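Local coordinates for protein beta-1,3-glucanosyltransferase (Rhizomucor miehei CAU432, PDB 4WTP) that belongs to glycoside hydrolase family 17, a family of carbohydrate-active enzymes, and folds as a parallel beta/alpha barrel, at residues Ala187-Glu192 with Ala200-Ser205; His206-Val211 with Lys255-Asp260. One frame throughout, in Å; residues are numbered along the deposited sequence.

Overall arrangement
Both contacts use helix 196-212 on the outside of the beta/alpha barrel, and their centres lie about 12 Å apart, each about 15 Å from the centre of the chain. Contact 1 sets an earlier turn of the helix against the loop that leaves strand 182-186; contact 2 sets its following residues against the chain leaving helix 240-256. They follow one another along the sequence and meet where E192 OE1 of contact 1 lies 2.6 Å from H206 NE2 of contact 2, a probable hydrogen bond. M204 CE may also pack on R257 and I259, although this side chain has two conformers. The ethanediol, probably from the crystallisation liquor, sits at K255.

Contact 1: Ala187-Glu192 with Ala200-Ser205; sequences AFPYWE and ADTLMS
Of the flat groups in 187-192, only the carboxylate of E192 reaches the helix, its OE1 coming 3.8 Å from T202 CG2 as the glutamate and threonine side chains run alongside one another, pointing opposite ways. The aromatic rings lie apart from this interface. Y190 CD2 sits over the centre of one face of the W191 indole, whereas W191 CD2 meets the Y190 ring at its edge, in plane; beyond the segments, Y190 packs edge-to-face with W226 and W191 meets the ring of F233. The contact itself is carried by small aliphatic groups. L203 holds CG anti to its backbone N (chi1 177°), which brings CD1 within 3.8 Å of A187 CB. Next to it, P189 presses CG toward the helix backbone, 4.0 Å from L203 N, and CG also lies 4.2 Å from T202 CG2. The loop bends sharply here: E192 N bonds to P189 O at 2.9 Å, bringing the glutamate round to the same helix. Helix 240-256 borders the same contact: L203 and A200 touch its V250, and P189 its Y246. Each polar end at the interface is held elsewhere, T202 OG1 by N198 O one turn earlier and E192 OE1 probably by H206 NE2. Between the segments, therefore, the attraction is mostly dispersion and burial of methyl and ring carbons, joining the loop after strand 182-186 to the helix that follows it.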
loop_
_atom_site.group_PDB
_atom_site.type_symbol
_atom_site.label_atom_id
_atom_site.label_comp_id
_atom_site.label_asym_id
_atom_site.label_seq_id
_atom_site.Cartn_x
_atom_site.Cartn_y
_atom_site.Cartn_z
ATOM N N ALA A 187 -5.393 -0.947 -7.356
ATOM C CA ALA A 187 -5.782 -0.961 -8.771
ATOM C C ALA A 187 -4.585 -0.607 -9.612
ATOM O O ALA A 187 -3.924 0.409 -9.352
ATOM C CB ALA A 187 -6.917 0.034 -9.029
ATOM N N PHE A 188 -4.349 -1.379 -10.665
ATOM C CA PHE A 188 -3.282 -1.106 -11.608
ATOM C C PHE A 188 -3.797 -1.166 -13.029
ATOM O O PHE A 188 -3.827 -2.255 -13.636
ATOM C CB PHE A 188 -2.174 -2.144 -11.469
ATOM C CG PHE A 188 -1.405 -2.046 -10.172
ATOM C CD1 PHE A 188 -1.894 -2.683 -9.017
ATOM C CD2 PHE A 188 -0.180 -1.355 -10.109
ATOM C CE1 PHE A 188 -1.194 -2.606 -7.819
ATOM C CE2 PHE A 188 0.533 -1.294 -8.907
ATOM C CZ PHE A 188 0.015 -1.911 -7.773
ATOM N N PRO A 189 -4.146 -0.004 -13.603
ATOM C CA PRO A 189 -4.499 0.035 -15.011
ATOM C C PRO A 189 -3.469 -0.647 -15.939
ATOM O O PRO A 189 -3.853 -1.199 -16.985
ATOM C CB PRO A 189 -4.642 1.529 -15.273
ATOM C CG PRO A 189 -5.221 2.047 -13.972
ATOM C CD PRO A 189 -4.492 1.260 -12.914
ATOM N N TYR A 190 -2.189 -0.598 -15.593
ATOM C CA TYR A 190 -1.175 -1.282 -16.351
ATOM C C TYR A 190 -1.524 -2.746 -16.593
ATOM O O TYR A 190 -1.373 -3.287 -17.698
ATOM C CB TYR A 190 0.178 -1.203 -15.608
ATOM C CG TYR A 190 1.245 -1.895 -16.393
ATOM C CD1 TYR A 190 1.956 -1.189 -17.381
ATOM C CD2 TYR A 190 1.558 -3.240 -16.208
ATOM C CE1 TYR A 190 2.911 -1.825 -18.161
ATOM C CE2 TYR A 190 2.513 -3.866 -16.982
ATOM C CZ TYR A 190 3.196 -3.160 -17.963
ATOM O OH TYR A 190 4.140 -3.789 -18.736
ATOM N N TRP A 191 -1.967 -3.418 -15.540
ATOM C CA TRP A 191 -2.299 -4.834 -15.661
ATOM C C TRP A 191 -3.645 -5.098 -16.345
ATOM O O TRP A 191 -4.004 -6.261 -16.596
ATOM C CB TRP A 191 -2.276 -5.485 -14.266
ATOM C CG TRP A 191 -0.922 -5.541 -13.637
ATOM C CD1 TRP A 191 -0.528 -5.011 -12.419
ATOM C CD2 TRP A 191 0.248 -6.194 -14.173
ATOM N NE1 TRP A 191 0.793 -5.286 -12.172
ATOM C CE2 TRP A 191 1.310 -6.013 -13.195
ATOM C CE3 TRP A 191 0.505 -6.913 -15.316
ATOM C CZ2 TRP A 191 2.570 -6.529 -13.391
ATOM C CZ3 TRP A 191 1.783 -7.422 -15.518
ATOM C CH2 TRP A 191 2.795 -7.239 -14.571
ATOM N N GLU A 192 -4.356 -4.028 -16.675
ATOM C CA GLU A 192 -5.603 -4.072 -17.418
ATOM C C GLU A 192 -5.348 -3.705 -18.888
ATOM O O GLU A 192 -6.276 -3.673 -19.700
ATOM C CB GLU A 192 -6.636 -3.131 -16.794
ATOM C CG GLU A 192 -6.875 -3.349 -15.295
ATOM C CD GLU A 192 -7.533 -2.124 -14.642
ATOM O OE1 GLU A 192 -8.485 -1.580 -15.245
ATOM O OE2 GLU A 192 -7.116 -1.665 -13.533
ATOM N N ALA A 200 -4.629 7.097 -15.419
ATOM C CA ALA A 200 -5.083 7.745 -14.192
ATOM C C ALA A 200 -6.588 7.961 -14.217
ATOM O O ALA A 200 -7.250 7.893 -13.162
ATOM C CB ALA A 200 -4.362 9.048 -13.992
ATOM N N ASP A 201 -7.126 8.205 -15.406
ATOM C CA ASP A 201 -8.571 8.402 -15.478
ATOM C C ASP A 201 -9.286 7.074 -15.130
ATOM O O ASP A 201 -10.298 7.086 -14.393
ATOM C CB ASP A 201 -8.958 8.930 -16.853
ATOM C CG ASP A 201 -8.428 10.355 -17.114
ATOM O OD1 ASP A 201 -8.176 11.135 -16.155
ATOM O OD2 ASP A 201 -8.237 10.692 -18.297
ATOM N N THR A 202 -8.794 5.933 -15.638
ATOM C CA THR A 202 -9.356 4.605 -15.332
ATOM C C THR A 202 -9.221 4.335 -13.837
ATOM O O THR A 202 -10.129 3.763 -13.239
ATOM C CB THR A 202 -8.600 3.515 -16.109
ATOM O OG1 THR A 202 -8.836 3.699 -17.504
ATOM C CG2 THR A 202 -9.038 2.100 -15.725
ATOM N N LEU A 203 -8.090 4.711 -13.220
ATOM C CA LEU A 203 -7.916 4.545 -11.783
ATOM C C LEU A 203 -9.070 5.240 -11.054
ATOM O O LEU A 203 -9.644 4.699 -10.131
ATOM C CB LEU A 203 -6.591 5.174 -11.351
ATOM C CG LEU A 203 -6.352 5.121 -9.839
ATOM C CD1 LEU A 203 -6.007 3.692 -9.442
ATOM C CD2 LEU A 203 -5.209 6.036 -9.447
ATOM N N MET A 204 -9.416 6.448 -11.482
ATOM C CA MET A 204 -10.474 7.203 -10.831
ATOM C C MET A 204 -11.856 6.573 -11.024
ATOM O O MET A 204 -12.687 6.591 -10.102
ATOM C CB MET A 204 -10.455 8.669 -11.293
ATOM C CG MET A 204 -9.336 9.515 -10.684
ATOM S SD MET A 204 -9.405 9.694 -8.882
ATOM C CE MET A 204 -11.153 9.520 -8.559
ATOM N N SER A 205 -12.102 6.026 -12.206
ATOM C CA SER A 205 -13.347 5.295 -12.449
ATOM C C SER A 205 -13.471 4.099 -11.511
ATOM O O SER A 205 -14.543 3.826 -10.952
ATOM C CB SER A 205 -13.439 4.849 -13.899
ATOM O OG SER A 205 -13.790 5.952 -14.699
#

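Contact 2: His206-Val211 with Lys255-Asp260. With EDO (1,2-ethanediol), chain B.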
loop_
_atom_site.group_PDB
_atom_site.type_symbol
_atom_site.label_atom_id
_atom_site.label_comp_id
_atom_site.label_asym_id
_atom_site.label_seq_id
_atom_site.Cartn_x
_atom_site.Cartn_y
_atom_site.Cartn_z
ATOM N N HIS A 206 -12.374 3.380 -11.322
ATOM C CA HIS A 206 -12.367 2.235 -10.411
ATOM C C HIS A 206 -12.575 2.707 -8.981
ATOM O O HIS A 206 -13.354 2.080 -8.233
ATOM C CB HIS A 206 -11.071 1.441 -10.540
ATOM C CG HIS A 206 -10.912 0.738 -11.848
ATOM N ND1 HIS A 206 -11.923 0.582 -12.727
ATOM C CD2 HIS A 206 -9.814 0.106 -12.394
ATOM C CE1 HIS A 206 -11.476 -0.114 -13.797
ATOM N NE2 HIS A 206 -10.184 -0.391 -13.596
ATOM N N TYR A 207 -11.968 3.847 -8.615
ATOM C CA TYR A 207 -12.198 4.424 -7.303
ATOM C C TYR A 207 -13.683 4.676 -7.075
ATOM O O TYR A 207 -14.199 4.369 -6.018
ATOM C CB TYR A 207 -11.391 5.722 -7.170
ATOM C CG TYR A 207 -11.621 6.462 -5.888
ATOM C CD1 TYR A 207 -10.918 6.099 -4.741
ATOM C CD2 TYR A 207 -12.572 7.493 -5.802
ATOM C CE1 TYR A 207 -11.127 6.740 -3.548
ATOM C CE2 TYR A 207 -12.795 8.137 -4.589
ATOM C CZ TYR A 207 -12.051 7.764 -3.465
ATOM O OH TYR A 207 -12.254 8.370 -2.231
ATOM N N ASP A 208 -14.361 5.202 -8.087
ATOM C CA ASP A 208 -15.786 5.509 -7.920
ATOM C C ASP A 208 -16.608 4.246 -7.716
ATOM O O ASP A 208 -17.617 4.286 -7.014
ATOM C CB ASP A 208 -16.307 6.307 -9.113
ATOM C CG ASP A 208 -15.805 7.737 -9.121
ATOM O OD1 ASP A 208 -15.357 8.221 -8.053
ATOM O OD2 ASP A 208 -15.902 8.373 -10.184
ATOM N N GLN A 209 -16.191 3.130 -8.309
ATOM C CA GLN A 209 -16.868 1.849 -8.050
ATOM C C GLN A 209 -16.700 1.414 -6.594
ATOM O O GLN A 209 -17.610 0.852 -5.991
ATOM C CB GLN A 209 -16.361 0.747 -8.984
ATOM C CG GLN A 209 -16.677 1.020 -10.444
ATOM C CD GLN A 209 -18.149 0.821 -10.762
ATOM O OE1 GLN A 209 -18.843 0.043 -10.096
ATOM N NE2 GLN A 209 -18.636 1.524 -11.777
ATOM N N VAL A 210 -15.535 1.677 -6.009
ATOM C CA VAL A 210 -15.335 1.354 -4.609
ATOM C C VAL A 210 -16.181 2.280 -3.739
ATOM O O VAL A 210 -16.774 1.839 -2.743
ATOM C CB VAL A 210 -13.857 1.380 -4.196
ATOM C CG1 VAL A 210 -13.700 1.027 -2.714
ATOM C CG2 VAL A 210 -13.077 0.394 -5.031
ATOM N N VAL A 211 -16.252 3.561 -4.091
ATOM C CA VAL A 211 -17.195 4.437 -3.406
ATOM C C VAL A 211 -18.611 3.842 -3.496
ATOM O O VAL A 211 -19.370 3.900 -2.506
ATOM C CB VAL A 211 -17.134 5.898 -3.961
ATOM C CG1 VAL A 211 -18.257 6.764 -3.376
ATOM C CG2 VAL A 211 -15.770 6.518 -3.664
ATOM N N LYS A 255 -5.125 14.620 -5.507
ATOM C CA LYS A 255 -5.109 15.950 -4.890
ATOM C C LYS A 255 -6.421 16.673 -5.214
ATOM O O LYS A 255 -7.040 17.267 -4.321
ATOM C CB LYS A 255 -3.885 16.743 -5.375
ATOM C CG LYS A 255 -3.773 18.073 -4.656
ATOM C CD LYS A 255 -2.740 18.965 -5.308
ATOM C CE LYS A 255 -1.346 18.402 -5.135
ATOM N NZ LYS A 255 -0.330 19.391 -5.566
ATOM N N GLN A 256 -6.864 16.602 -6.463
ATOM C CA GLN A 256 -8.081 17.274 -6.883
ATOM C C GLN A 256 -9.290 16.781 -6.109
ATOM O O GLN A 256 -10.178 17.555 -5.777
ATOM C CB GLN A 256 -8.320 17.087 -8.392
ATOM C CG GLN A 256 -7.351 17.859 -9.276
ATOM C CD GLN A 256 -7.644 17.659 -10.747
ATOM O OE1 GLN A 256 -8.180 16.626 -11.126
ATOM N NE2 GLN A 256 -7.329 18.654 -11.574
ATOM N N ARG A 257 -9.316 15.486 -5.797
ATOM C CA ARG A 257 -10.478 14.866 -5.173
ATOM C C ARG A 257 -10.291 14.593 -3.689
ATOM O O ARG A 257 -11.153 13.981 -3.069
ATOM C CB ARG A 257 -10.840 13.577 -5.918
ATOM C CG ARG A 257 -11.308 13.813 -7.362
ATOM C CD ARG A 257 -12.420 12.881 -7.822
ATOM N NE ARG A 257 -13.751 13.417 -7.526
ATOM C CZ ARG A 257 -14.626 12.873 -6.682
ATOM N NH1 ARG A 257 -14.345 11.747 -6.028
ATOM N NH2 ARG A 257 -15.806 13.456 -6.496
ATOM N N ASN A 258 -9.172 15.048 -3.120
ATOM C CA ASN A 258 -8.903 14.848 -1.709
ATOM C C ASN A 258 -8.916 13.362 -1.294
ATOM O O ASN A 258 -9.446 12.974 -0.239
ATOM C CB ASN A 258 -9.899 15.652 -0.846
ATOM C CG ASN A 258 -9.339 15.979 0.520
ATOM O OD1 ASN A 258 -8.131 15.877 0.739
ATOM N ND2 ASN A 258 -10.209 16.389 1.448
ATOM N N ILE A 259 -8.283 12.521 -2.115
ATOM C CA ILE A 259 -8.185 11.113 -1.832
ATOM C C ILE A 259 -6.799 10.809 -1.270
ATOM O O ILE A 259 -5.809 11.301 -1.823
ATOM C CB ILE A 259 -8.400 10.322 -3.127
ATOM C CG1 ILE A 259 -9.803 10.581 -3.697
ATOM C CG2 ILE A 259 -8.151 8.841 -2.913
ATOM C CD1 ILE A 259 -9.938 10.102 -5.111
ATOM N N ASP A 260 -6.737 10.011 -0.203
ATOM C CA ASP A 260 -5.474 9.541 0.379
ATOM C C ASP A 260 -4.950 8.333 -0.409
ATOM O O ASP A 260 -5.668 7.346 -0.587
ATOM C CB ASP A 260 -5.636 9.159 1.867
ATOM C CG ASP A 260 -6.012 10.325 2.771
ATOM O OD1 ASP A 260 -5.801 11.495 2.392
ATOM O OD2 ASP A 260 -6.476 10.008 3.879
HETATM C C1 EDO B . 4.137 17.782 -5.422
HETATM O O1 EDO B . 4.082 18.543 -6.622
HETATM C C2 EDO B . 3.280 18.468 -4.371
HETATM O O2 EDO B . 1.915 18.039 -4.472
#
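Y207 makes the main contact, offering one face of its ring to I259. With CG anti to the backbone N (chi1 176°) the ring projects from the helix, and I259 CD1 comes down on it 3.6 Å from the centroid and 15° off the normal, a CH-pi contact. I259 CG2 adds a second methyl at 3.7 Å from Y207 CE1, while the phenol OH is hydrogen-bonded to V219 O, which fixes the far end of the ring. One residue on, D208 turns its carboxylate toward R257, but OD1 stays 4.2 Å from R257 NH1 and well out of the guanidinium plane, where no N-H points at it, so only the opposite charges attract; the two planes stand at 90°. In the partner segment the helix ends in a Schellman motif with N258 at positive phi, after which I259 turns inward. K255 points elsewhere, its NZ giving a 2.8 Å hydrogen bond to O2 of 1,2-ethanediol and a second to C298 OXT at the chain terminus. Y207 and I259 both rest on I221 of strand 219-223, and Y207 also touches M185 of strand 182-186. D260, salt-bridged to K220, pairs through its backbone with I221, leading the chain from helix 240-256 along strand 219-223 toward strand 262-263.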